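Local coordinates for odorant-binding protein 1F (Rattus norvegicus, PDB 3FIQ) that probably binds a wide variety of chemical odorants as a small secreted lipocalin of the nasal epithelium, at residues G70-H73 against R77-T80; M42-G45 against E50-I53; V26-E31 against K110-I115; I97-N102 against Q130-L135. All blocks are in the same frame, centred on the assembly; numbering follows the deposited sequence.

Contacts 1 and 2 belong to two hairpins of one antiparallel lipocalin barrel, 62-72 with 78-81 and 38-44 with 50-59, and they meet where strands 50-59 and 62-72 run side by side, with Gly70 N 2.8 Å from Leu51 O. Backbone bonds dominate both. Contact 2 divides into an apolar and a polar face; contact 1 has a lysine chain over a tyrosine on one face and a His73-Thr79 bond on the other. Contacts 3 and 4 instead join a loop and a helix, distant in sequence, to the adjoining strands 111-119 and 97-105. Contact 3 is largely a surface affair of charge and aliphatic chain, whereas contact 4 is wholly carbon to carbon beneath the helix. Met42 of contact 2 also packs on Phe100 and Ile98.

Contact 1 of 4, residues G70-H73 against R77-T80; sequences GQKH and RYTT
The beta hairpin of strands 62-72 and 78-81 in the lipocalin barrel is closed here, next to its turn, by three backbone hydrogen bonds and one between side chains. Gln71 and Thr79 form an antiparallel hydrogen-bonded pair: Gln71 N gives to Thr79 O at 3.0 Å, and Thr79 N returns a bond to Gln71 O. Nearer the turn, His73 N meets Arg77 O at 2.9 Å. Lys72 and Tyr78, the non-hydrogen-bonded pair, put their side chains on the other face from Gln71 and Thr79. There the Lys72 chain, fully extended beyond CG, runs obliquely over the phenol: CG stands over one ring face, 4.2 Å from the centroid, in a CH-pi contact, and CD approaches Tyr78 OH at 3.5 Å. Both polar ends go elsewhere, Lys72 NZ to a salt bridge with Asp6 and Tyr78 OH to Cys48 O. On the face of Gln71 and Thr79, with CG anti to its carbonyl carbon (chi1 -53°), the His73 imidazole turns back along the hairpin, and Gln71 O lies over one of its faces. Its NE2 meets Thr79 OG1 edge-on, near the ring plane, at 2.8 Å.

Contact 2 of 4, residues M42-G45 against E50-I53; sequences MECG and ELKI
Met42 and Ile53 face each other across the hairpin of strands 38-44 and 50-59 in the lipocalin barrel, their side chains side by side and pointing the same way. This is the close-packed face: Met42 CG lies 4.0 Å from Ile53 CG1, and Met42 CB reaches Leu51 CD1 at 4.2 Å. Phe88 touches Leu51 and Ile53, while Ile98 and Phe100 touch Met42, so the apolar layer carries on into other strands. Between the two faces, Glu43 and Lys52 form the antiparallel hydrogen-bonded pair, with Glu43 N to Lys52 O at 2.9 Å and Lys52 N to Glu43 O at 2.8 Å. Their side chains occupy the looser, watery face. Bends at chi2 (81°) and chi3 (63°) fold the Lys52 chain back over the strand, where CE passes Glu43 O at 3.4 Å and NZ gives to Glu50 O from above the carbonyl plane. The carboxylate of Glu43 is not in direct contact with that ammonium; a water accepts from Lys52 NZ at 2.8 Å and reaches Glu43 OE2 by a weak bond. A second water links Gly45 N and Glu50 N where the strands part, near the Cys44-Cys48 disulfide that ties the hairpin end covalently. The chemistry thus divides by face: dispersion among buried carbons on one, and on the other opposite charges linked loosely through water, their attraction probably softened by solvent.

Contact 3 of 4, residues V26-E31 against K110-I115; sequences VEKVAE and KETNVI
Two torsions bring Glu27 and Lys110 together: CG of Glu27 sits between its backbone N and carbonyl carbon (chi1 71°), and the Lys110 chain kinks at chi3 (-94°). In this lipocalin the loop between strands 14-23 and 38-44 is thereby joined to the residue leading into strand 111-119, and by Lys28 to the strand itself. Glu27 and Lys110 arrive from opposite directions, and NZ meets OE2 on the syn side of the carboxylate, 23° out of its plane, in a salt bridge between two exposed residues. Deeper in, the link is aliphatic. Lys28 crosses Thr112 obliquely, its CG 3.6 Å from Thr112 OG1, a hydroxyl already bonded to Asn25 OD1. The ammonium of Lys28 continues past Thr112 to a salt bridge with Asp106, which also accepts from Lys110 N; Lys28 NZ stays 6.3 Å from Lys110 NZ, and the carboxylates of Asp106 and Glu27 probably ease any repulsion between these like charges. An alanine in place of Lys28 is likely to leave Asp106 without its charged mate and Thr112 without the methylenes lying across it. The loop itself turns tightly, Val26 O taking bonds from both Val29 N and Ala30 N. At the outer edge of the contact, the salt bridge closes at 3.0 Å between Lys110 NZ and Glu27 OE2.

Contact 4 of 4, residues I97-N102 against Q130-L135; sequences IIFFHN and QELRKL
Phe99 reaches from strand 97-105 to the underside of helix 126-138, the helix that packs against the outside of the barrel in the lipocalin fold. Strand and helix segments run nearly parallel, 12° apart, with axes 11.2 Å from each other, and this one ring spans the distance. Its CB points at the helix, and with CG anti to the carbonyl carbon (chi1 -67°) the ring continues outward from the strand. The contacts begin beyond CG, along one side of the ring. CD2 meets Leu135 CD1 at 3.4 Å, the methyl standing at the ring edge and in its plane, a close fit for two carbons. One atom further, CE2 touches three residues: the same methyl, Leu132 CA at 3.9 Å, and Glu131 CG at 4.0 Å. At the tip, CZ rests 4.2 Å from Leu132 CB. Residues Glu131, Leu132 and Leu135, within about one turn of the helix, thus embrace one side of the phenyl. Leu132 and Leu135 also touch Ile115, and Val117 is shared by Phe99 and Leu132, which extends the packing onto strand 111-119. A serine at Phe99 would probably open a gap beneath the helix and leave the Leu135 methyl without its aromatic neighbour. Glu131 sends its carboxylate to Lys92, whose ammonium also makes a cation-pi contact with the Phe99 ring. Between strand 97-105 and the helix the contact is therefore one of dispersion, while the Glu131-Lys92 salt bridge ties the same helix to the neighbouring strand 85-93.

Contact 1 of 4, residues G70-H73 against R77-T80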
loop_
_atom_site.group_PDB
_atom_site.type_symbol
_atom_site.label_atom_id
_atom_site.label_comp_id
_atom_site.label_asym_id
_atom_site.label_seq_id
_atom_site.Cartn_x
_atom_site.Cartn_y
_atom_site.Cartn_z
ATOM N N GLY A 70 -3.443 -4.756 -10.509
ATOM C CA GLY A 70 -4.700 -4.049 -10.296
ATOM C C GLY A 70 -5.308 -3.629 -11.611
ATOM O O GLY A 70 -4.671 -3.163 -12.522
ATOM N N GLN A 71 -6.607 -3.855 -11.708
ATOM C CA GLN A 71 -7.453 -3.367 -12.831
ATOM C C GLN A 71 -8.231 -2.183 -12.418
ATOM O O GLN A 71 -8.999 -2.237 -11.479
ATOM C CB GLN A 71 -8.342 -4.458 -13.309
ATOM C CG GLN A 71 -7.528 -5.574 -14.015
ATOM C CD GLN A 71 -6.924 -5.131 -15.351
ATOM O OE1 GLN A 71 -7.383 -4.172 -16.025
ATOM N NE2 GLN A 71 -5.895 -5.847 -15.773
ATOM N N LYS A 72 -8.012 -1.077 -13.145
ATOM C CA LYS A 72 -8.725 0.175 -12.875
ATOM C C LYS A 72 -10.199 0.098 -13.324
ATOM O O LYS A 72 -10.503 -0.474 -14.344
ATOM C CB LYS A 72 -8.041 1.359 -13.598
ATOM C CG LYS A 72 -8.548 2.683 -13.049
ATOM C CD LYS A 72 -7.731 3.860 -13.517
ATOM C CE LYS A 72 -8.208 5.152 -12.785
ATOM N NZ LYS A 72 -7.588 6.397 -13.398
ATOM N N HIS A 73 -11.087 0.722 -12.555
ATOM C CA HIS A 73 -12.487 0.855 -12.915
ATOM C C HIS A 73 -12.956 2.302 -12.932
ATOM O O HIS A 73 -12.201 3.244 -12.523
ATOM C CB HIS A 73 -13.304 0.021 -11.955
ATOM C CG HIS A 73 -12.835 -1.383 -11.862
ATOM N ND1 HIS A 73 -12.895 -2.243 -12.933
ATOM C CD2 HIS A 73 -12.283 -2.087 -10.837
ATOM C CE1 HIS A 73 -12.387 -3.418 -12.559
ATOM N NE2 HIS A 73 -12.062 -3.360 -11.287
ATOM N N ARG A 77 -11.275 3.003 -8.359
ATOM C CA ARG A 77 -10.697 1.926 -7.634
ATOM C C ARG A 77 -9.974 0.963 -8.603
ATOM O O ARG A 77 -10.342 0.783 -9.749
ATOM C CB ARG A 77 -11.716 1.162 -6.831
ATOM C CG ARG A 77 -12.079 1.714 -5.513
ATOM C CD ARG A 77 -12.495 3.150 -5.604
ATOM N NE ARG A 77 -12.936 3.489 -4.256
ATOM C CZ ARG A 77 -13.338 4.693 -3.877
ATOM N NH1 ARG A 77 -13.385 5.663 -4.747
ATOM N NH2 ARG A 77 -13.736 4.877 -2.619
ATOM N N TYR A 78 -8.889 0.395 -8.113
ATOM C CA TYR A 78 -8.312 -0.807 -8.722
ATOM C C TYR A 78 -8.761 -2.032 -7.910
ATOM O O TYR A 78 -8.829 -1.987 -6.675
ATOM C CB TYR A 78 -6.781 -0.702 -8.577
ATOM C CG TYR A 78 -6.203 0.330 -9.458
ATOM C CD1 TYR A 78 -6.071 1.643 -9.064
ATOM C CD2 TYR A 78 -5.721 -0.027 -10.722
ATOM C CE1 TYR A 78 -5.567 2.594 -9.950
ATOM C CE2 TYR A 78 -5.170 0.913 -11.588
ATOM C CZ TYR A 78 -5.138 2.222 -11.210
ATOM O OH TYR A 78 -4.598 3.184 -12.050
ATOM N N THR A 79 -9.019 -3.140 -8.587
ATOM C CA THR A 79 -9.236 -4.414 -7.924
ATOM C C THR A 79 -8.069 -5.365 -8.211
ATOM O O THR A 79 -7.503 -5.388 -9.288
ATOM C CB THR A 79 -10.592 -5.090 -8.384
ATOM O OG1 THR A 79 -10.595 -5.185 -9.772
ATOM C CG2 THR A 79 -11.762 -4.321 -7.863
ATOM N N THR A 80 -7.807 -6.192 -7.224
ATOM C CA THR A 80 -6.916 -7.332 -7.394
ATOM C C THR A 80 -7.190 -8.353 -6.304
ATOM O O THR A 80 -7.555 -8.062 -5.178
ATOM C CB THR A 80 -5.401 -6.926 -7.397
ATOM O OG1 THR A 80 -4.632 -8.057 -7.849
ATOM C CG2 THR A 80 -4.959 -6.431 -6.046
#

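Contact 2 of 4, residues M42-G45 against E50-I53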
loop_
_atom_site.group_PDB
_atom_site.type_symbol
_atom_site.label_atom_id
_atom_site.label_comp_id
_atom_site.label_asym_id
_atom_site.label_seq_id
_atom_site.Cartn_x
_atom_site.Cartn_y
_atom_site.Cartn_z
ATOM N N MET A 42 6.366 -0.366 -9.226
ATOM C CA MET A 42 5.051 -0.222 -9.866
ATOM C C MET A 42 5.210 0.059 -11.310
ATOM O O MET A 42 6.158 0.768 -11.760
ATOM C CB MET A 42 4.261 0.883 -9.196
ATOM C CG MET A 42 3.936 0.620 -7.760
ATOM S SD MET A 42 2.554 1.572 -7.046
ATOM C CE MET A 42 3.314 3.162 -6.878
ATOM N N GLU A 43 4.272 -0.471 -12.116
ATOM C CA GLU A 43 4.320 -0.187 -13.528
ATOM C C GLU A 43 2.938 -0.222 -14.139
ATOM O O GLU A 43 2.221 -1.191 -13.948
ATOM C CB GLU A 43 5.199 -1.197 -14.238
ATOM C CG GLU A 43 5.303 -1.032 -15.708
ATOM C CD GLU A 43 5.932 -2.257 -16.375
ATOM O OE1 GLU A 43 6.226 -3.278 -15.698
ATOM O OE2 GLU A 43 6.072 -2.209 -17.595
ATOM N N CYS A 44 2.525 0.816 -14.863
ATOM C CA CYS A 44 1.324 0.689 -15.659
ATOM C C CYS A 44 1.531 1.260 -17.043
ATOM O O CYS A 44 2.553 1.914 -17.301
ATOM C CB CYS A 44 0.105 1.323 -15.014
ATOM S SG CYS A 44 0.363 3.056 -14.355
ATOM N N GLY A 45 0.535 1.054 -17.913
ATOM C CA GLY A 45 0.587 1.507 -19.284
ATOM C C GLY A 45 -0.499 2.500 -19.547
ATOM O O GLY A 45 -1.014 3.111 -18.639
ATOM N N GLU A 50 -3.915 -0.964 -16.112
ATOM C CA GLU A 50 -3.387 -2.215 -15.620
ATOM C C GLU A 50 -2.159 -1.887 -14.813
ATOM O O GLU A 50 -1.122 -1.577 -15.402
ATOM C CB GLU A 50 -3.110 -3.177 -16.803
ATOM C CG GLU A 50 -2.944 -4.609 -16.467
ATOM C CD GLU A 50 -3.130 -5.577 -17.700
ATOM O OE1 GLU A 50 -4.274 -5.899 -18.212
ATOM O OE2 GLU A 50 -2.089 -5.992 -18.146
ATOM N N LEU A 51 -2.243 -1.970 -13.490
ATOM C CA LEU A 51 -1.150 -1.536 -12.587
ATOM C C LEU A 51 -0.514 -2.727 -11.946
ATOM O O LEU A 51 -1.082 -3.377 -11.053
ATOM C CB LEU A 51 -1.731 -0.594 -11.500
ATOM C CG LEU A 51 -0.794 -0.127 -10.387
ATOM C CD1 LEU A 51 0.400 0.605 -10.901
ATOM C CD2 LEU A 51 -1.575 0.833 -9.485
ATOM N N LYS A 52 0.735 -2.992 -12.353
ATOM C CA LYS A 52 1.488 -4.092 -11.783
ATOM C C LYS A 52 2.287 -3.622 -10.602
ATOM O O LYS A 52 3.114 -2.703 -10.738
ATOM C CB LYS A 52 2.450 -4.619 -12.847
ATOM C CG LYS A 52 1.838 -5.564 -13.889
ATOM C CD LYS A 52 1.137 -4.878 -14.972
ATOM C CE LYS A 52 2.052 -3.969 -15.835
ATOM N NZ LYS A 52 1.116 -3.233 -16.728
ATOM N N ILE A 53 2.079 -4.234 -9.444
ATOM C CA ILE A 53 2.831 -3.876 -8.258
ATOM C C ILE A 53 3.622 -5.096 -7.824
ATOM O O ILE A 53 3.070 -6.137 -7.592
ATOM C CB ILE A 53 1.882 -3.411 -7.146
ATOM C CG1 ILE A 53 1.053 -2.195 -7.590
ATOM C CG2 ILE A 53 2.698 -3.121 -5.894
ATOM C CD1 ILE A 53 0.028 -1.783 -6.529
HETATM O O HOH W 1 2.809 -1.816 -18.425
HETATM O O HOH W 2 -2.279 -0.138 -18.411
#

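Contact 3 of 4, residues V26-E31 against K110-I115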
loop_
_atom_site.group_PDB
_atom_site.type_symbol
_atom_site.label_atom_id
_atom_site.label_comp_id
_atom_site.label_asym_id
_atom_site.label_seq_id
_atom_site.Cartn_x
_atom_site.Cartn_y
_atom_site.Cartn_z
ATOM N N VAL A 26 -4.895 -5.289 13.142
ATOM C CA VAL A 26 -3.447 -5.105 13.172
ATOM C C VAL A 26 -2.682 -6.343 12.751
ATOM O O VAL A 26 -1.573 -6.228 12.220
ATOM C CB VAL A 26 -2.935 -4.611 14.578
ATOM C CG1 VAL A 26 -3.086 -5.621 15.582
ATOM C CG2 VAL A 26 -1.524 -4.108 14.481
ATOM N N GLU A 27 -3.232 -7.529 13.020
ATOM C CA GLU A 27 -2.560 -8.744 12.657
ATOM C C GLU A 27 -2.302 -8.797 11.165
ATOM O O GLU A 27 -1.383 -9.486 10.715
ATOM C CB GLU A 27 -3.339 -9.961 13.112
ATOM C CG GLU A 27 -4.565 -10.242 12.393
ATOM C CD GLU A 27 -5.786 -9.434 12.846
ATOM O OE1 GLU A 27 -5.751 -8.567 13.802
ATOM O OE2 GLU A 27 -6.805 -9.808 12.215
ATOM N N LYS A 28 -3.093 -8.068 10.360
ATOM C CA LYS A 28 -2.918 -8.143 8.928
ATOM C C LYS A 28 -1.684 -7.395 8.500
ATOM O O LYS A 28 -1.171 -7.701 7.413
ATOM C CB LYS A 28 -4.116 -7.506 8.231
ATOM C CG LYS A 28 -5.396 -8.312 8.368
ATOM C CD LYS A 28 -5.422 -9.517 7.561
ATOM C CE LYS A 28 -6.765 -10.230 7.634
ATOM N NZ LYS A 28 -6.683 -11.457 6.812
ATOM N N VAL A 29 -1.197 -6.421 9.285
ATOM C CA VAL A 29 -0.083 -5.587 8.867
ATOM C C VAL A 29 1.140 -5.622 9.733
ATOM O O VAL A 29 2.181 -5.080 9.368
ATOM C CB VAL A 29 -0.542 -4.114 8.621
ATOM C CG1 VAL A 29 -1.519 -4.058 7.503
ATOM C CG2 VAL A 29 -1.097 -3.494 9.903
ATOM N N ALA A 30 1.024 -6.219 10.919
ATOM C CA ALA A 30 2.164 -6.507 11.804
ATOM C C ALA A 30 3.025 -7.587 11.181
ATOM O O ALA A 30 2.686 -8.177 10.161
ATOM C CB ALA A 30 1.614 -7.037 13.114
ATOM N N GLU A 31 4.140 -7.846 11.828
ATOM C CA GLU A 31 5.024 -8.901 11.372
ATOM C C GLU A 31 4.222 -10.142 11.013
ATOM O O GLU A 31 3.360 -10.564 11.749
ATOM C CB GLU A 31 6.041 -9.236 12.413
ATOM C CG GLU A 31 6.955 -10.458 12.046
ATOM C CD GLU A 31 8.291 -10.490 12.768
ATOM O OE1 GLU A 31 8.338 -10.073 13.919
ATOM O OE2 GLU A 31 9.267 -10.956 12.138
ATOM N N LYS A 110 -13.476 -11.529 6.374
ATOM C CA LYS A 110 -13.107 -10.475 7.287
ATOM C C LYS A 110 -12.660 -9.275 6.448
ATOM O O LYS A 110 -11.828 -9.385 5.540
ATOM C CB LYS A 110 -11.984 -10.921 8.199
ATOM C CG LYS A 110 -11.551 -9.896 9.239
ATOM C CD LYS A 110 -10.315 -10.345 10.012
ATOM C CE LYS A 110 -10.654 -11.045 11.300
ATOM N NZ LYS A 110 -9.637 -10.672 12.377
ATOM N N GLU A 111 -13.190 -8.123 6.775
ATOM C CA GLU A 111 -12.814 -6.888 6.072
ATOM C C GLU A 111 -11.833 -6.084 6.853
ATOM O O GLU A 111 -12.034 -5.811 8.042
ATOM C CB GLU A 111 -14.057 -6.025 5.901
ATOM C CG GLU A 111 -13.862 -4.878 4.929
ATOM C CD GLU A 111 -15.158 -4.067 4.686
ATOM O OE1 GLU A 111 -16.205 -4.718 4.410
ATOM O OE2 GLU A 111 -15.099 -2.801 4.773
ATOM N N THR A 112 -10.753 -5.648 6.180
ATOM C CA THR A 112 -9.714 -4.841 6.752
ATOM C C THR A 112 -9.546 -3.591 5.883
ATOM O O THR A 112 -9.425 -3.651 4.657
ATOM C CB THR A 112 -8.366 -5.600 6.803
ATOM O OG1 THR A 112 -8.532 -6.863 7.480
ATOM C CG2 THR A 112 -7.251 -4.823 7.519
ATOM N N ASN A 113 -9.585 -2.462 6.549
ATOM C CA ASN A 113 -9.293 -1.145 5.964
ATOM C C ASN A 113 -7.850 -0.768 6.218
ATOM O O ASN A 113 -7.413 -0.782 7.343
ATOM C CB ASN A 113 -10.268 -0.102 6.530
ATOM C CG ASN A 113 -11.609 -0.143 5.770
ATOM O OD1 ASN A 113 -11.812 0.607 4.843
ATOM N ND2 ASN A 113 -12.466 -1.066 6.121
ATOM N N VAL A 114 -7.145 -0.325 5.181
ATOM C CA VAL A 114 -5.705 -0.121 5.202
ATOM C C VAL A 114 -5.346 1.213 4.550
ATOM O O VAL A 114 -5.926 1.607 3.544
ATOM C CB VAL A 114 -5.011 -1.226 4.399
ATOM C CG1 VAL A 114 -3.473 -1.090 4.494
ATOM C CG2 VAL A 114 -5.433 -2.634 4.836
ATOM N N ILE A 115 -4.410 1.938 5.140
ATOM C CA ILE A 115 -3.728 3.023 4.483
ATOM C C ILE A 115 -2.275 2.598 4.389
ATOM O O ILE A 115 -1.673 2.210 5.374
ATOM C CB ILE A 115 -3.906 4.397 5.129
ATOM C CG1 ILE A 115 -5.375 4.723 5.126
ATOM C CG2 ILE A 115 -3.026 5.464 4.359
ATOM C CD1 ILE A 115 -5.669 6.033 6.008
#

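Contact 4 of 4, residues I97-N102 against Q130-L135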
loop_
_atom_site.group_PDB
_atom_site.type_symbol
_atom_site.label_atom_id
_atom_site.label_comp_id
_atom_site.label_asym_id
_atom_site.label_seq_id
_atom_site.Cartn_x
_atom_site.Cartn_y
_atom_site.Cartn_z
ATOM N N ILE A 97 5.752 10.516 -2.849
ATOM C CA ILE A 97 4.962 9.873 -1.799
ATOM C C ILE A 97 3.558 9.654 -2.346
ATOM O O ILE A 97 2.979 10.558 -2.904
ATOM C CB ILE A 97 4.896 10.737 -0.526
ATOM C CG1 ILE A 97 6.283 10.934 0.104
ATOM C CG2 ILE A 97 3.867 10.161 0.415
ATOM C CD1 ILE A 97 6.848 9.677 0.708
ATOM N N ILE A 98 3.003 8.461 -2.162
ATOM C CA ILE A 98 1.613 8.120 -2.432
ATOM C C ILE A 98 0.997 7.515 -1.222
ATOM O O ILE A 98 1.588 6.596 -0.635
ATOM C CB ILE A 98 1.477 7.178 -3.634
ATOM C CG1 ILE A 98 2.014 7.883 -4.872
ATOM C CG2 ILE A 98 -0.001 6.781 -3.845
ATOM C CD1 ILE A 98 2.005 7.009 -6.133
ATOM N N PHE A 99 -0.139 8.037 -0.784
ATOM C CA PHE A 99 -1.001 7.364 0.190
ATOM C C PHE A 99 -2.107 6.557 -0.499
ATOM O O PHE A 99 -2.907 7.147 -1.229
ATOM C CB PHE A 99 -1.700 8.357 1.100
ATOM C CG PHE A 99 -0.808 9.147 2.066
ATOM C CD1 PHE A 99 0.599 9.087 2.080
ATOM C CD2 PHE A 99 -1.430 9.886 3.049
ATOM C CE1 PHE A 99 1.318 9.819 2.977
ATOM C CE2 PHE A 99 -0.689 10.633 3.941
ATOM C CZ PHE A 99 0.647 10.613 3.904
ATOM N N PHE A 100 -2.118 5.236 -0.381
ATOM C CA PHE A 100 -3.151 4.377 -0.910
ATOM C C PHE A 100 -4.098 3.984 0.201
ATOM O O PHE A 100 -3.717 3.759 1.311
ATOM C CB PHE A 100 -2.558 3.051 -1.427
ATOM C CG PHE A 100 -1.785 3.177 -2.718
ATOM C CD1 PHE A 100 -2.428 3.266 -3.909
ATOM C CD2 PHE A 100 -0.388 3.109 -2.715
ATOM C CE1 PHE A 100 -1.720 3.309 -5.103
ATOM C CE2 PHE A 100 0.320 3.175 -3.928
ATOM C CZ PHE A 100 -0.393 3.275 -5.130
ATOM N N HIS A 101 -5.375 3.862 -0.135
ATOM C CA HIS A 101 -6.355 3.261 0.716
ATOM C C HIS A 101 -6.727 1.936 0.071
ATOM O O HIS A 101 -6.887 1.841 -1.154
ATOM C CB HIS A 101 -7.607 4.099 0.781
ATOM C CG HIS A 101 -8.648 3.523 1.660
ATOM N ND1 HIS A 101 -9.779 2.905 1.169
ATOM C CD2 HIS A 101 -8.766 3.501 3.002
ATOM C CE1 HIS A 101 -10.523 2.497 2.178
ATOM N NE2 HIS A 101 -9.936 2.844 3.295
ATOM N N ASN A 102 -6.718 0.865 0.866
ATOM C CA ASN A 102 -7.116 -0.461 0.411
ATOM C C ASN A 102 -8.148 -1.066 1.375
ATOM O O ASN A 102 -8.078 -0.887 2.572
ATOM C CB ASN A 102 -5.932 -1.414 0.303
ATOM C CG ASN A 102 -6.325 -2.794 -0.245
ATOM O OD1 ASN A 102 -5.925 -3.879 0.347
ATOM N ND2 ASN A 102 -7.015 -2.831 -1.297
ATOM N N GLN A 130 1.339 13.911 10.168
ATOM C CA GLN A 130 0.085 14.389 10.769
ATOM C C GLN A 130 -1.055 14.201 9.823
ATOM O O GLN A 130 -2.156 13.814 10.253
ATOM C CB GLN A 130 0.187 15.844 11.186
ATOM C CG GLN A 130 1.070 16.012 12.346
ATOM C CD GLN A 130 0.477 15.473 13.661
ATOM O OE1 GLN A 130 0.826 14.365 14.125
ATOM N NE2 GLN A 130 -0.403 16.264 14.286
ATOM N N GLU A 131 -0.811 14.426 8.541
ATOM C CA GLU A 131 -1.801 14.114 7.507
ATOM C C GLU A 131 -2.196 12.629 7.551
ATOM O O GLU A 131 -3.403 12.256 7.443
ATOM C CB GLU A 131 -1.249 14.423 6.122
ATOM C CG GLU A 131 -2.285 14.163 5.007
ATOM C CD GLU A 131 -1.872 14.755 3.652
ATOM O OE1 GLU A 131 -0.676 15.110 3.468
ATOM O OE2 GLU A 131 -2.751 14.848 2.783
ATOM N N LEU A 132 -1.237 11.746 7.659
ATOM C CA LEU A 132 -1.502 10.314 7.761
ATOM C C LEU A 132 -2.361 10.019 8.949
ATOM O O LEU A 132 -3.359 9.257 8.864
ATOM C CB LEU A 132 -0.238 9.518 7.842
ATOM C CG LEU A 132 -0.412 8.004 8.020
ATOM C CD1 LEU A 132 -1.128 7.373 6.843
ATOM C CD2 LEU A 132 0.932 7.332 8.208
ATOM N N ARG A 133 -2.029 10.584 10.086
ATOM C CA ARG A 133 -2.867 10.378 11.264
ATOM C C ARG A 133 -4.289 10.875 11.104
ATOM O O ARG A 133 -5.212 10.236 11.558
ATOM C CB ARG A 133 -2.227 11.014 12.473
ATOM C CG ARG A 133 -0.915 10.341 12.871
ATOM C CD ARG A 133 -0.291 10.969 14.079
ATOM N NE ARG A 133 -1.234 11.239 15.151
ATOM C CZ ARG A 133 -1.553 10.392 16.133
ATOM N NH1 ARG A 133 -1.001 9.183 16.210
ATOM N NH2 ARG A 133 -2.421 10.771 17.050
ATOM N N LYS A 134 -4.473 12.031 10.462
ATOM C CA LYS A 134 -5.781 12.586 10.247
ATOM C C LYS A 134 -6.589 11.721 9.309
ATOM O O LYS A 134 -7.753 11.474 9.561
ATOM C CB LYS A 134 -5.676 14.025 9.755
ATOM C CG LYS A 134 -5.386 15.048 10.868
ATOM C CD LYS A 134 -6.497 15.090 11.964
ATOM C CE LYS A 134 -6.386 16.358 12.863
ATOM N NZ LYS A 134 -7.274 16.336 14.066
ATOM N N LEU A 135 -5.955 11.192 8.275
ATOM C CA LEU A 135 -6.614 10.333 7.326
ATOM C C LEU A 135 -7.070 9.014 7.953
ATOM O O LEU A 135 -8.181 8.544 7.661
ATOM C CB LEU A 135 -5.696 10.013 6.148
ATOM C CG LEU A 135 -5.667 11.184 5.203
ATOM C CD1 LEU A 135 -4.423 10.940 4.288
ATOM C CD2 LEU A 135 -6.981 11.351 4.415
#